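Local structure of nitrilotriacetate monooxygenase component B (Bacillus cereus ATCC 14579, 3BPK) at residues Pro57-Arg71 with Ser152-Phe165. The protein probably binds FMN and serves as the flavin reductase-like component of a nitrilotriacetate monooxygenase system. Numbering follows the deposited sequence.
Sequences PPLISVSVQRKAGER and SPACDLLIGRVVRF
The guanidinium of R66 lies with the P153 ring over one face, CG 3.6 Å above the plane, and the aliphatic CG of R71 over the other, both offset toward the rim; at its edge stand the carboxylate of D156 and the carbonyl of G69. The R71 guanidinium has R66 NH2 3.3 Å above one face, toward the rim, and water 4 at its edge; V162 CG1 sits over the centre of the F165 ring. The arginine cluster closes one end of an antiparallel ladder between strands 59-65 and 155-168, neighbours in the sheet of the flavin reductase-like, FMN-binding fold. R66 grips D156 side-on in a bidentate salt bridge: NE meets OD2 at 2.8 Å and NH2 meets OD1 at 2.9 Å, the latter using the syn lone pair, with the two planar groups only 22° apart. An extended chain from CG to NE carries the R66 head over to this carboxylate, while NH1 reaches back to G69 O in the type I' turn K67-E70, so three nitrogens fix the group's rotation. Water 1 links D156 OD2 to V64 O, and water 4 joins OD1 to R71 NH2. R71 NE lies 3.9 Å from D156 OD1, a long salt bridge; two arginines beside D156 probably help hold it as an anion.

Farther along, I60-G160, V62-L158 and V64-D156 are hydrogen-bonded pairs. L157 CD1 rests 3.6 Å from S63 CB; S63 OG and Q65 NE2 both bond V53 O of the second subunit, placing this face at the dimer interface. On the other face, V64 CG2 meets L158 CD1 at 3.9 Å. At the far end R161, in one of two conformers, runs out extended through chi1 and chi2 to bring CD against P57 CG; the chi3 bend (64°) turns NE aside to its salt bridge with E141, while P58 O accepts V162 N at 2.9 Å.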
loop_
_atom_site.group_PDB
_atom_site.type_symbol
_atom_site.label_atom_id
_atom_site.label_comp_id
_atom_site.label_asym_id
_atom_site.label_seq_id
_atom_site.Cartn_x
_atom_site.Cartn_y
_atom_site.Cartn_z
ATOM N N PRO B 57 -5.783 3.716 -16.280
ATOM C CA PRO B 57 -4.802 2.733 -16.745
ATOM C C PRO B 57 -4.146 2.121 -15.485
ATOM O O PRO B 57 -4.481 2.555 -14.382
ATOM C CB PRO B 57 -3.806 3.592 -17.519
ATOM C CG PRO B 57 -3.804 4.898 -16.785
ATOM C CD PRO B 57 -5.254 5.102 -16.354
ATOM N N PRO B 58 -3.315 1.089 -15.636
ATOM C CA PRO B 58 -2.678 0.483 -14.443
ATOM C C PRO B 58 -1.757 1.483 -13.771
ATOM O O PRO B 58 -0.765 1.901 -14.372
ATOM C CB PRO B 58 -1.942 -0.751 -15.015
ATOM C CG PRO B 58 -1.822 -0.504 -16.467
ATOM C CD PRO B 58 -3.002 0.340 -16.879
ATOM N N LEU B 59 -2.130 1.881 -12.544
ATOM C CA LEU B 59 -1.367 2.862 -11.753
ATOM C C LEU B 59 -0.989 2.233 -10.417
ATOM O O LEU B 59 -1.788 1.494 -9.823
ATOM C CB LEU B 59 -2.170 4.136 -11.471
ATOM C CG LEU B 59 -2.602 4.973 -12.677
ATOM C CD1 LEU B 59 -3.483 6.157 -12.230
ATOM C CD2 LEU B 59 -1.414 5.463 -13.495
ATOM N N ILE B 60 0.253 2.504 -9.984
ATOM C CA ILE B 60 0.778 1.998 -8.701
ATOM C C ILE B 60 1.393 3.161 -7.931
ATOM O O ILE B 60 1.672 4.229 -8.508
ATOM C CB ILE B 60 1.790 0.850 -8.879
ATOM C CG1 ILE B 60 3.028 1.315 -9.645
ATOM C CG2 ILE B 60 1.121 -0.315 -9.645
ATOM C CD1 ILE B 60 4.062 2.069 -8.824
ATOM N N SER B 61 1.551 2.977 -6.624
ATOM C CA SER B 61 2.182 4.027 -5.793
ATOM C C SER B 61 3.322 3.473 -4.970
ATOM O O SER B 61 3.255 2.335 -4.481
ATOM C CB SER B 61 1.151 4.643 -4.841
ATOM O OG SER B 61 0.527 3.643 -4.040
ATOM N N VAL B 62 4.354 4.302 -4.783
ATOM C CA VAL B 62 5.449 3.935 -3.874
ATOM C C VAL B 62 5.807 5.220 -3.132
ATOM O O VAL B 62 6.106 6.237 -3.766
ATOM C CB VAL B 62 6.693 3.465 -4.649
ATOM C CG1 VAL B 62 7.818 3.107 -3.685
ATOM C CG2 VAL B 62 6.372 2.259 -5.512
ATOM N N SER B 63 5.728 5.188 -1.803
ATOM C CA SER B 63 6.106 6.377 -1.031
ATOM C C SER B 63 7.569 6.277 -0.619
ATOM O O SER B 63 7.953 5.327 0.084
ATOM C CB SER B 63 5.183 6.556 0.171
ATOM O OG SER B 63 5.495 7.767 0.821
ATOM N N VAL B 64 8.380 7.213 -1.102
ATOM C CA VAL B 64 9.835 7.181 -0.874
ATOM C C VAL B 64 10.181 8.311 0.115
ATOM O O VAL B 64 9.890 9.482 -0.147
ATOM C CB VAL B 64 10.607 7.391 -2.202
ATOM C CG1 VAL B 64 12.142 7.377 -1.957
ATOM C CG2 VAL B 64 10.226 6.277 -3.187
ATOM N N GLN B 65 10.765 7.953 1.248
ATOM C CA GLN B 65 11.015 8.978 2.290
ATOM C C GLN B 65 12.145 9.895 1.851
ATOM O O GLN B 65 13.063 9.463 1.137
ATOM C CB GLN B 65 11.355 8.315 3.634
ATOM C CG GLN B 65 10.238 7.373 4.144
ATOM C CD GLN B 65 8.834 8.038 4.136
ATOM O OE1 GLN B 65 8.605 9.086 4.794
ATOM N NE2 GLN B 65 7.891 7.430 3.406
ATOM N N ARG B 66 12.108 11.147 2.319
ATOM C CA ARG B 66 13.203 12.100 2.094
ATOM C C ARG B 66 14.189 11.978 3.246
ATOM O O ARG B 66 13.895 11.321 4.253
ATOM C CB ARG B 66 12.665 13.521 1.984
ATOM C CG ARG B 66 11.832 13.762 0.734
ATOM C CD ARG B 66 11.900 15.194 0.351
ATOM N NE ARG B 66 11.067 15.495 -0.788
ATOM C CZ ARG B 66 10.946 16.696 -1.357
ATOM N NH1 ARG B 66 11.639 17.749 -0.892
ATOM N NH2 ARG B 66 10.131 16.849 -2.387
ATOM N N LYS B 67 15.374 12.556 3.056
ATOM C CA LYS B 67 16.342 12.665 4.148
ATOM C C LYS B 67 16.527 14.142 4.444
ATOM O O LYS B 67 17.005 14.914 3.615
ATOM C CB LYS B 67 17.662 11.963 3.828
ATOM C CG LYS B 67 17.569 10.434 3.865
ATOM C CD LYS B 67 18.886 9.795 4.300
ATOM C CE LYS B 67 18.883 8.280 4.114
ATOM N NZ LYS B 67 18.133 7.526 5.175
ATOM N N ALA B 68 16.084 14.532 5.641
ATOM C CA ALA B 68 16.110 15.935 6.051
ATOM C C ALA B 68 15.607 16.867 4.927
ATOM O O ALA B 68 16.240 17.874 4.576
ATOM C CB ALA B 68 17.531 16.328 6.534
ATOM N N GLY B 69 14.465 16.510 4.333
ATOM C CA GLY B 69 13.830 17.383 3.361
ATOM C C GLY B 69 14.350 17.247 1.936
ATOM O O GLY B 69 13.853 17.928 1.033
ATOM N N GLU B 70 15.369 16.403 1.742
ATOM C CA GLU B 70 15.925 16.177 0.403
ATOM C C GLU B 70 15.528 14.816 -0.174
ATOM O O GLU B 70 15.557 13.802 0.518
ATOM C CB GLU B 70 17.445 16.298 0.390
ATOM C CG GLU B 70 18.008 17.646 0.918
ATOM C CD GLU B 70 17.565 18.864 0.125
ATOM O OE1 GLU B 70 17.371 18.774 -1.115
ATOM O OE2 GLU B 70 17.414 19.942 0.743
ATOM N N ARG B 71 15.173 14.827 -1.452
ATOM C CA ARG B 71 14.786 13.581 -2.161
ATOM C C ARG B 71 15.886 12.529 -2.141
ATOM O O ARG B 71 17.050 12.866 -2.340
ATOM C CB ARG B 71 14.429 13.879 -3.608
ATOM C CG ARG B 71 13.200 14.746 -3.787
ATOM C CD ARG B 71 12.884 14.946 -5.244
ATOM N NE ARG B 71 11.687 15.755 -5.469
ATOM C CZ ARG B 71 11.677 17.091 -5.539
ATOM N NH1 ARG B 71 12.799 17.796 -5.392
ATOM N NH2 ARG B 71 10.532 17.737 -5.738
ATOM N N SER B 152 10.116 21.425 4.251
ATOM C CA SER B 152 10.870 20.172 4.235
ATOM C C SER B 152 9.928 18.951 4.267
ATOM O O SER B 152 9.686 18.362 5.328
ATOM C CB SER B 152 11.881 20.107 5.387
ATOM O OG SER B 152 12.930 21.061 5.250
ATOM N N PRO B 153 9.424 18.536 3.073
ATOM C CA PRO B 153 8.519 17.347 3.014
ATOM C C PRO B 153 9.160 16.098 3.615
ATOM O O PRO B 153 10.388 15.955 3.575
ATOM C CB PRO B 153 8.283 17.162 1.506
ATOM C CG PRO B 153 8.530 18.586 0.906
ATOM C CD PRO B 153 9.688 19.087 1.721
ATOM N N ALA B 154 8.338 15.175 4.122
ATOM C CA ALA B 154 8.843 13.946 4.717
ATOM C C ALA B 154 9.077 12.895 3.632
ATOM O O ALA B 154 9.833 11.941 3.840
ATOM C CB ALA B 154 7.838 13.386 5.705
ATOM N N CYS B 155 8.336 13.004 2.524
ATOM C CA CYS B 155 8.390 11.929 1.507
ATOM C C CYS B 155 7.898 12.419 0.171
ATOM O O CYS B 155 7.386 13.527 0.063
ATOM C CB CYS B 155 7.516 10.742 1.948
ATOM S SG CYS B 155 5.737 11.095 1.866
ATOM N N ASP B 156 8.066 11.592 -0.869
ATOM C CA ASP B 156 7.452 11.834 -2.165
ATOM C C ASP B 156 6.702 10.580 -2.502
ATOM O O ASP B 156 7.290 9.482 -2.530
ATOM C CB ASP B 156 8.512 12.103 -3.236
ATOM C CG ASP B 156 9.272 13.385 -2.939
ATOM O OD1 ASP B 156 8.723 14.450 -3.286
ATOM O OD2 ASP B 156 10.327 13.286 -2.263
ATOM N N LEU B 157 5.411 10.761 -2.753
ATOM C CA LEU B 157 4.578 9.630 -3.158
ATOM C C LEU B 157 4.640 9.569 -4.679
ATOM O O LEU B 157 4.157 10.488 -5.362
ATOM C CB LEU B 157 3.152 9.843 -2.660
ATOM C CG LEU B 157 2.185 8.697 -2.902
ATOM C CD1 LEU B 157 2.627 7.422 -2.262
ATOM C CD2 LEU B 157 0.797 9.094 -2.356
ATOM N N LEU B 158 5.258 8.506 -5.202
ATOM C CA LEU B 158 5.452 8.365 -6.657
ATOM C C LEU B 158 4.271 7.600 -7.197
ATOM O O LEU B 158 3.997 6.490 -6.739
ATOM C CB LEU B 158 6.730 7.590 -6.963
ATOM C CG LEU B 158 8.004 8.220 -6.331
ATOM C CD1 LEU B 158 9.218 7.350 -6.751
ATOM C CD2 LEU B 158 8.220 9.725 -6.684
ATOM N N ILE B 159 3.592 8.188 -8.183
ATOM C CA ILE B 159 2.507 7.493 -8.877
ATOM C C ILE B 159 3.051 7.036 -10.230
ATOM O O ILE B 159 3.463 7.872 -11.050
ATOM C CB ILE B 159 1.275 8.423 -9.107
ATOM C CG1 ILE B 159 0.789 9.049 -7.773
ATOM C CG2 ILE B 159 0.150 7.651 -9.784
ATOM C CD1 ILE B 159 0.473 8.019 -6.666
ATOM N N GLY B 160 3.108 5.720 -10.444
ATOM C CA GLY B 160 3.707 5.187 -11.671
ATOM C C GLY B 160 2.611 4.578 -12.516
ATOM O O GLY B 160 1.672 3.952 -11.991
ATOM N N ARG B 161 2.707 4.790 -13.826
ATOM C CA ARG B 161 1.805 4.142 -14.767
ATOM C C ARG B 161 2.554 3.001 -15.409
ATOM O O ARG B 161 3.619 3.213 -15.966
ATOM C CB ARG B 161 1.324 5.139 -15.843
ATOM C CG ARG B 161 0.486 4.484 -16.944
ATOM C CD ARG B 161 -0.274 5.516 -17.789
ATOM N NE ARG B 161 0.627 6.399 -18.528
ATOM C CZ ARG B 161 1.123 6.153 -19.740
ATOM N NH1 ARG B 161 0.818 5.024 -20.385
ATOM N NH2 ARG B 161 1.922 7.054 -20.319
ATOM N N VAL B 162 1.987 1.794 -15.297
ATOM C CA VAL B 162 2.631 0.603 -15.884
ATOM C C VAL B 162 2.467 0.653 -17.404
ATOM O O VAL B 162 1.332 0.757 -17.924
ATOM C CB VAL B 162 2.013 -0.712 -15.342
ATOM C CG1 VAL B 162 2.709 -1.947 -15.965
ATOM C CG2 VAL B 162 2.065 -0.747 -13.816
ATOM N N VAL B 163 3.601 0.605 -18.105
ATOM C CA VAL B 163 3.588 0.605 -19.586
ATOM C C VAL B 163 3.991 -0.765 -20.181
ATOM O O VAL B 163 3.799 -0.997 -21.380
ATOM C CB VAL B 163 4.427 1.749 -20.169
ATOM C CG1 VAL B 163 3.797 3.080 -19.784
ATOM C CG2 VAL B 163 5.900 1.660 -19.685
ATOM N N ARG B 164 4.531 -1.643 -19.329
ATOM C CA ARG B 164 4.779 -3.038 -19.734
ATOM C C ARG B 164 4.806 -3.929 -18.513
ATOM O O ARG B 164 5.402 -3.562 -17.494
ATOM C CB ARG B 164 6.114 -3.178 -20.476
ATOM C CG ARG B 164 6.245 -4.501 -21.247
ATOM C CD ARG B 164 5.249 -4.483 -22.426
ATOM N NE ARG B 164 5.819 -3.937 -23.662
ATOM C CZ ARG B 164 5.329 -2.915 -24.357
ATOM N NH1 ARG B 164 4.266 -2.230 -23.913
ATOM N NH2 ARG B 164 5.927 -2.558 -25.505
ATOM N N PHE B 165 4.138 -5.079 -18.620
ATOM C CA PHE B 165 4.226 -6.118 -17.605
ATOM C C PHE B 165 5.142 -7.203 -18.158
ATOM O O PHE B 165 5.050 -7.533 -19.360
ATOM C CB PHE B 165 2.891 -6.795 -17.382
ATOM C CG PHE B 165 1.882 -5.974 -16.629
ATOM C CD1 PHE B 165 1.908 -5.926 -15.237
ATOM C CD2 PHE B 165 0.843 -5.332 -17.309
ATOM C CE1 PHE B 165 0.906 -5.232 -14.527
ATOM C CE2 PHE B 165 -0.128 -4.629 -16.613
ATOM C CZ PHE B 165 -0.090 -4.584 -15.211
HETATM O O HOH W 1 11.755 11.062 -1.803
HETATM O O HOH W 2 11.605 12.205 6.195
HETATM O O HOH W 3 12.520 14.952 5.323
HETATM O O HOH W 4 8.921 15.614 -5.665
#